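PDB 7A03: M32 carboxypeptidase from Chitinophagaceae bacterium, which probably removes amino acids one at a time from the C-terminal ends of peptides, as a metal-dependent carboxypeptidase of the M32 family. Local coordinates for residues 162-167 and 291-296; 287-292 and 466-471. All coordinates share one frame; numbering follows the deposited sequence.

Contact 1: 162-167 and 291-296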
loop_
_atom_site.group_PDB
_atom_site.type_symbol
_atom_site.label_atom_id
_atom_site.label_comp_id
_atom_site.label_asym_id
_atom_site.label_seq_id
_atom_site.Cartn_x
_atom_site.Cartn_y
_atom_site.Cartn_z
ATOM N N ASN A 162 -7.798 11.808 5.953
ATOM C CA ASN A 162 -6.579 12.543 6.278
ATOM C C ASN A 162 -5.642 11.742 7.175
ATOM O O ASN A 162 -4.420 11.894 7.077
ATOM C CB ASN A 162 -6.937 13.878 6.928
ATOM C CG ASN A 162 -5.726 14.747 7.172
ATOM O OD1 ASN A 162 -5.150 15.292 6.237
ATOM N ND2 ASN A 162 -5.346 14.898 8.436
ATOM N N GLU A 163 -6.194 10.887 8.040
ATOM C CA GLU A 163 -5.369 10.037 8.893
ATOM C C GLU A 163 -4.448 9.158 8.071
ATOM O O GLU A 163 -3.271 8.987 8.412
ATOM C CB GLU A 163 -6.271 9.150 9.743
ATOM C CG GLU A 163 -6.897 9.887 10.877
ATOM C CD GLU A 163 -5.893 10.165 11.955
ATOM O OE1 GLU A 163 -5.556 9.217 12.691
ATOM O OE2 GLU A 163 -5.420 11.317 12.048
ATOM N N TYR A 164 -4.966 8.580 6.988
ATOM C CA TYR A 164 -4.194 7.579 6.274
ATOM C C TYR A 164 -3.462 8.152 5.077
ATOM O O TYR A 164 -2.534 7.510 4.571
ATOM C CB TYR A 164 -5.080 6.393 5.868
ATOM C CG TYR A 164 -5.392 5.478 7.034
ATOM C CD1 TYR A 164 -4.407 4.657 7.587
ATOM C CD2 TYR A 164 -6.658 5.444 7.599
ATOM C CE1 TYR A 164 -4.684 3.831 8.665
ATOM C CE2 TYR A 164 -6.942 4.618 8.668
ATOM C CZ TYR A 164 -5.958 3.816 9.201
ATOM O OH TYR A 164 -6.255 2.997 10.266
ATOM N N GLU A 165 -3.831 9.356 4.653
ATOM C CA GLU A 165 -3.178 10.028 3.535
ATOM C C GLU A 165 -3.370 11.523 3.763
ATOM O O GLU A 165 -4.441 12.068 3.471
ATOM C CB GLU A 165 -3.799 9.581 2.223
ATOM C CG GLU A 165 -3.091 10.086 1.002
ATOM C CD GLU A 165 -1.732 9.416 0.750
ATOM O OE1 GLU A 165 -1.451 8.326 1.293
ATOM O OE2 GLU A 165 -0.947 10.001 -0.025
ATOM N N LYS A 166 -2.338 12.174 4.293
ATOM C CA LYS A 166 -2.435 13.590 4.601
ATOM C C LYS A 166 -2.799 14.362 3.347
ATOM O O LYS A 166 -2.141 14.234 2.311
ATOM C CB LYS A 166 -1.105 14.093 5.163
ATOM C CG LYS A 166 -1.118 15.561 5.545
ATOM C CD LYS A 166 0.152 15.963 6.304
ATOM C CE LYS A 166 0.090 17.424 6.736
ATOM N NZ LYS A 166 1.444 17.989 7.031
ATOM N N GLY A 167 -3.876 15.140 3.436
ATOM C CA GLY A 167 -4.378 15.903 2.324
ATOM C C GLY A 167 -5.585 15.306 1.629
ATOM O O GLY A 167 -6.282 16.030 0.915
ATOM N N ALA A 291 6.945 9.065 2.653
ATOM C CA ALA A 291 6.119 10.272 2.600
ATOM C C ALA A 291 4.668 9.996 2.973
ATOM O O ALA A 291 4.016 10.843 3.600
ATOM C CB ALA A 291 6.212 10.931 1.222
ATOM N N SER A 292 4.141 8.831 2.595
ATOM C CA SER A 292 2.745 8.483 2.851
ATOM C C SER A 292 2.512 7.073 2.333
ATOM O O SER A 292 3.330 6.526 1.582
ATOM C CB SER A 292 1.765 9.418 2.150
ATOM O OG SER A 292 1.630 9.044 0.784
ATOM N N LEU A 293 1.372 6.492 2.730
ATOM C CA LEU A 293 0.997 5.167 2.242
ATOM C C LEU A 293 0.796 5.185 0.736
ATOM O O LEU A 293 1.190 4.244 0.038
ATOM C CB LEU A 293 -0.297 4.693 2.907
ATOM C CG LEU A 293 -0.250 4.125 4.328
ATOM C CD1 LEU A 293 -1.674 3.806 4.769
ATOM C CD2 LEU A 293 0.610 2.884 4.391
ATOM N N GLY A 294 0.181 6.248 0.222
ATOM C CA GLY A 294 -0.007 6.358 -1.218
ATOM C C GLY A 294 1.300 6.426 -1.989
ATOM O O GLY A 294 1.456 5.771 -3.018
ATOM N N ILE A 295 2.260 7.211 -1.505
ATOM C CA ILE A 295 3.556 7.261 -2.179
ATOM C C ILE A 295 4.273 5.909 -2.068
ATOM O O ILE A 295 4.887 5.423 -3.028
ATOM C CB ILE A 295 4.393 8.456 -1.667
ATOM C CG1 ILE A 295 3.700 9.801 -1.974
ATOM C CG2 ILE A 295 5.823 8.399 -2.232
ATOM C CD1 ILE A 295 3.453 10.063 -3.475
ATOM N N HIS A 296 4.177 5.248 -0.913
ATOM C CA HIS A 296 4.788 3.928 -0.828
ATOM C C HIS A 296 4.156 2.965 -1.840
ATOM O O HIS A 296 4.857 2.224 -2.562
ATOM C CB HIS A 296 4.661 3.398 0.601
ATOM C CG HIS A 296 5.897 2.721 1.094
ATOM N ND1 HIS A 296 6.629 1.842 0.324
ATOM C CD2 HIS A 296 6.556 2.833 2.269
ATOM C CE1 HIS A 296 7.683 1.431 1.013
ATOM N NE2 HIS A 296 7.660 2.019 2.196
HETATM O O HOH W 1 0.020 7.818 4.889
#
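Y164, in the last turn of helix 157-164, lies alongside L293, the two side chains pointing the same way and meeting CD1 to CD1 at 4.0 Å. Y164 O accepts from a water 2.6 Å away, and the same water accepts from L293 N, so the two backbones are bridged at the first turn of helix 293-307. E165, where the chain leaves helical geometry, carries the polar grip. CG stands anti to the backbone N (chi1 -173°) and the chain bends at chi2, which swings the carboxylate across to the other helix start. There E165 OE1 accepts from G294 N at 2.9 Å, and S292 OG donates to E165 OE2 at 2.9 Å; both donors come on the syn side, tilted 25° out of the carboxylate plane. S292 OG in turn accepts from I295 N at 3.0 Å as the N-cap, so a small hydroxyl residue suits this place. The helix N-terminus probably favours the carboxylate's negative charge. Glycine suits G294's place, since a CB would collide with E165 OE2. Helix 420-439 packs against both sides of the joint between helices 157-164 and 293-307, through E165 (on T421 and L424) and I295.

Contact 2: 287-292 and 466-471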
loop_
_atom_site.group_PDB
_atom_site.type_symbol
_atom_site.label_atom_id
_atom_site.label_comp_id
_atom_site.label_asym_id
_atom_site.label_seq_id
_atom_site.Cartn_x
_atom_site.Cartn_y
_atom_site.Cartn_z
ATOM N N CYS A 287 11.564 13.463 8.242
ATOM C CA CYS A 287 12.282 13.480 6.974
ATOM C C CYS A 287 13.102 12.213 6.735
ATOM O O CYS A 287 13.796 12.134 5.722
ATOM C CB CYS A 287 13.089 14.772 6.802
ATOM S SG CYS A 287 12.029 16.248 6.696
ATOM N N GLY A 288 13.012 11.211 7.614
ATOM C CA GLY A 288 13.559 9.894 7.349
ATOM C C GLY A 288 12.528 8.797 7.181
ATOM O O GLY A 288 12.902 7.619 7.166
ATOM N N GLU A 289 11.236 9.145 7.079
ATOM C CA GLU A 289 10.137 8.198 6.928
ATOM C C GLU A 289 9.504 8.352 5.548
ATOM O O GLU A 289 9.510 9.438 4.970
ATOM C CB GLU A 289 9.051 8.458 7.992
ATOM C CG GLU A 289 9.536 8.279 9.425
ATOM C CD GLU A 289 8.553 8.797 10.480
ATOM O OE1 GLU A 289 7.529 9.402 10.099
ATOM O OE2 GLU A 289 8.805 8.581 11.696
ATOM N N ALA A 290 8.949 7.255 5.026
ATOM C CA ALA A 290 8.222 7.316 3.762
ATOM C C ALA A 290 7.166 8.416 3.808
ATOM O O ALA A 290 6.552 8.665 4.850
ATOM C CB ALA A 290 7.527 5.982 3.500
ATOM N N ALA A 291 6.945 9.065 2.653
ATOM C CA ALA A 291 6.119 10.272 2.600
ATOM C C ALA A 291 4.668 9.996 2.973
ATOM O O ALA A 291 4.016 10.843 3.600
ATOM C CB ALA A 291 6.212 10.931 1.222
ATOM N N SER A 292 4.141 8.831 2.595
ATOM C CA SER A 292 2.745 8.483 2.851
ATOM C C SER A 292 2.512 7.073 2.333
ATOM O O SER A 292 3.330 6.526 1.582
ATOM C CB SER A 292 1.765 9.418 2.150
ATOM O OG SER A 292 1.630 9.044 0.784
ATOM N N PHE A 466 13.702 12.263 0.386
ATOM C CA PHE A 466 13.036 13.382 1.031
ATOM C C PHE A 466 12.196 12.992 2.233
ATOM O O PHE A 466 11.764 13.883 2.969
ATOM C CB PHE A 466 12.173 14.125 0.017
ATOM C CG PHE A 466 12.965 14.684 -1.124
ATOM C CD1 PHE A 466 13.884 15.688 -0.908
ATOM C CD2 PHE A 466 12.824 14.182 -2.395
ATOM C CE1 PHE A 466 14.636 16.198 -1.947
ATOM C CE2 PHE A 466 13.565 14.697 -3.446
ATOM C CZ PHE A 466 14.472 15.706 -3.216
ATOM N N GLY A 467 11.965 11.708 2.456
ATOM C CA GLY A 467 11.089 11.319 3.538
ATOM C C GLY A 467 9.743 12.018 3.439
ATOM O O GLY A 467 9.107 12.052 2.372
ATOM N N ARG A 468 9.300 12.590 4.553
ATOM C CA ARG A 468 8.037 13.320 4.623
ATOM C C ARG A 468 8.169 14.811 4.349
ATOM O O ARG A 468 7.206 15.543 4.584
ATOM C CB ARG A 468 7.377 13.123 5.994
ATOM C CG ARG A 468 6.768 11.735 6.182
ATOM C CD ARG A 468 6.446 11.460 7.652
ATOM N NE ARG A 468 5.433 12.384 8.165
ATOM C CZ ARG A 468 5.129 12.527 9.452
ATOM N NH1 ARG A 468 5.770 11.820 10.375
ATOM N NH2 ARG A 468 4.192 13.393 9.810
ATOM N N PHE A 469 9.323 15.283 3.855
ATOM C CA PHE A 469 9.518 16.723 3.686
ATOM C C PHE A 469 8.419 17.353 2.835
ATOM O O PHE A 469 7.904 18.426 3.166
ATOM C CB PHE A 469 10.897 17.018 3.090
ATOM C CG PHE A 469 11.223 18.489 3.033
ATOM C CD1 PHE A 469 10.819 19.269 1.958
ATOM C CD2 PHE A 469 11.902 19.102 4.072
ATOM C CE1 PHE A 469 11.103 20.634 1.921
ATOM C CE2 PHE A 469 12.193 20.457 4.042
ATOM C CZ PHE A 469 11.795 21.228 2.966
ATOM N N TYR A 470 8.047 16.696 1.744
ATOM C CA TYR A 470 6.946 17.130 0.898
ATOM C C TYR A 470 5.724 16.253 1.143
ATOM O O TYR A 470 5.836 15.033 1.302
ATOM C CB TYR A 470 7.333 17.016 -0.577
ATOM C CG TYR A 470 8.576 17.780 -0.978
ATOM C CD1 TYR A 470 8.536 19.158 -1.176
ATOM C CD2 TYR A 470 9.779 17.121 -1.192
ATOM C CE1 TYR A 470 9.670 19.855 -1.559
ATOM C CE2 TYR A 470 10.918 17.811 -1.566
ATOM C CZ TYR A 470 10.856 19.180 -1.756
ATOM O OH TYR A 470 11.990 19.867 -2.133
ATOM N N THR A 471 4.543 16.868 1.141
ATOM C CA THR A 471 3.338 16.058 1.106
ATOM C C THR A 471 3.227 15.376 -0.257
ATOM O O THR A 471 3.959 15.688 -1.200
ATOM C CB THR A 471 2.089 16.915 1.322
ATOM O OG1 THR A 471 1.804 17.655 0.126
ATOM C CG2 THR A 471 2.275 17.886 2.483
HETATM O O HOH W 2 4.721 13.727 3.270
#
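R468 starts with CG anti to its carbonyl carbon (chi1 -74°) and bends at chi3, while E289 runs extended beyond CG; the two chains therefore lie side by side with guanidinium and carboxylate nearly parallel, their planes 14° apart, and E289 OE1 at the edge of the guanidinium. R468 NH1 donates to E289 OE1 at 3.0 Å in a salt bridge, meeting the syn side of the oxygen 24° out of the carboxylate plane. NH1 also forms a salt bridge with D94 of helix 82-100, its stronger partner, and arginine suits a place served by two carboxylates. R468 CG rests 3.4 Å from A290 O. With an alanine at this place, E289 and D94 would probably lose their shared positive partner and a gap would open beside the A290 carbonyl. C287 SG makes a sulfur-aromatic contact at the edge of the F469 ring, 5.2 Å from its centroid, and touches F469 CB at 3.9 Å. A291 CB, only a methyl, sits 3.3 Å from G467 O. A water near A291 O and Y470 O links the loops, though it cannot serve every acceptor around it at once. F466 to F469 form a type II' beta turn; its second residue has positive phi, and G467 suits it also because a CB would run into C287 O. The arrangement is a tight turn docked against the loop that leads into helix 293-307.

How the contacts relate
Contacts 1 and 2 share A291 and S292, and their centres lie about 10 Å apart. Contact 2 holds the loop 287-292 against 466-471, and S292, the last residue of that loop, caps the helix that contact 1 fastens to 162-167. The two also touch through H296 CD2 and A290 CB, 3.5 Å apart. S472, at the start of the helix that follows 466-471, makes a weak hydrogen bond to E165. Both contacts lie near an HExxH pattern on helix 258-277 (H267, E268, H271), consistent with the metal site of this family, though no metal is bound to it here. The rings of H296 and H271 meet at a steep angle, while L293 and A290 approach without touching.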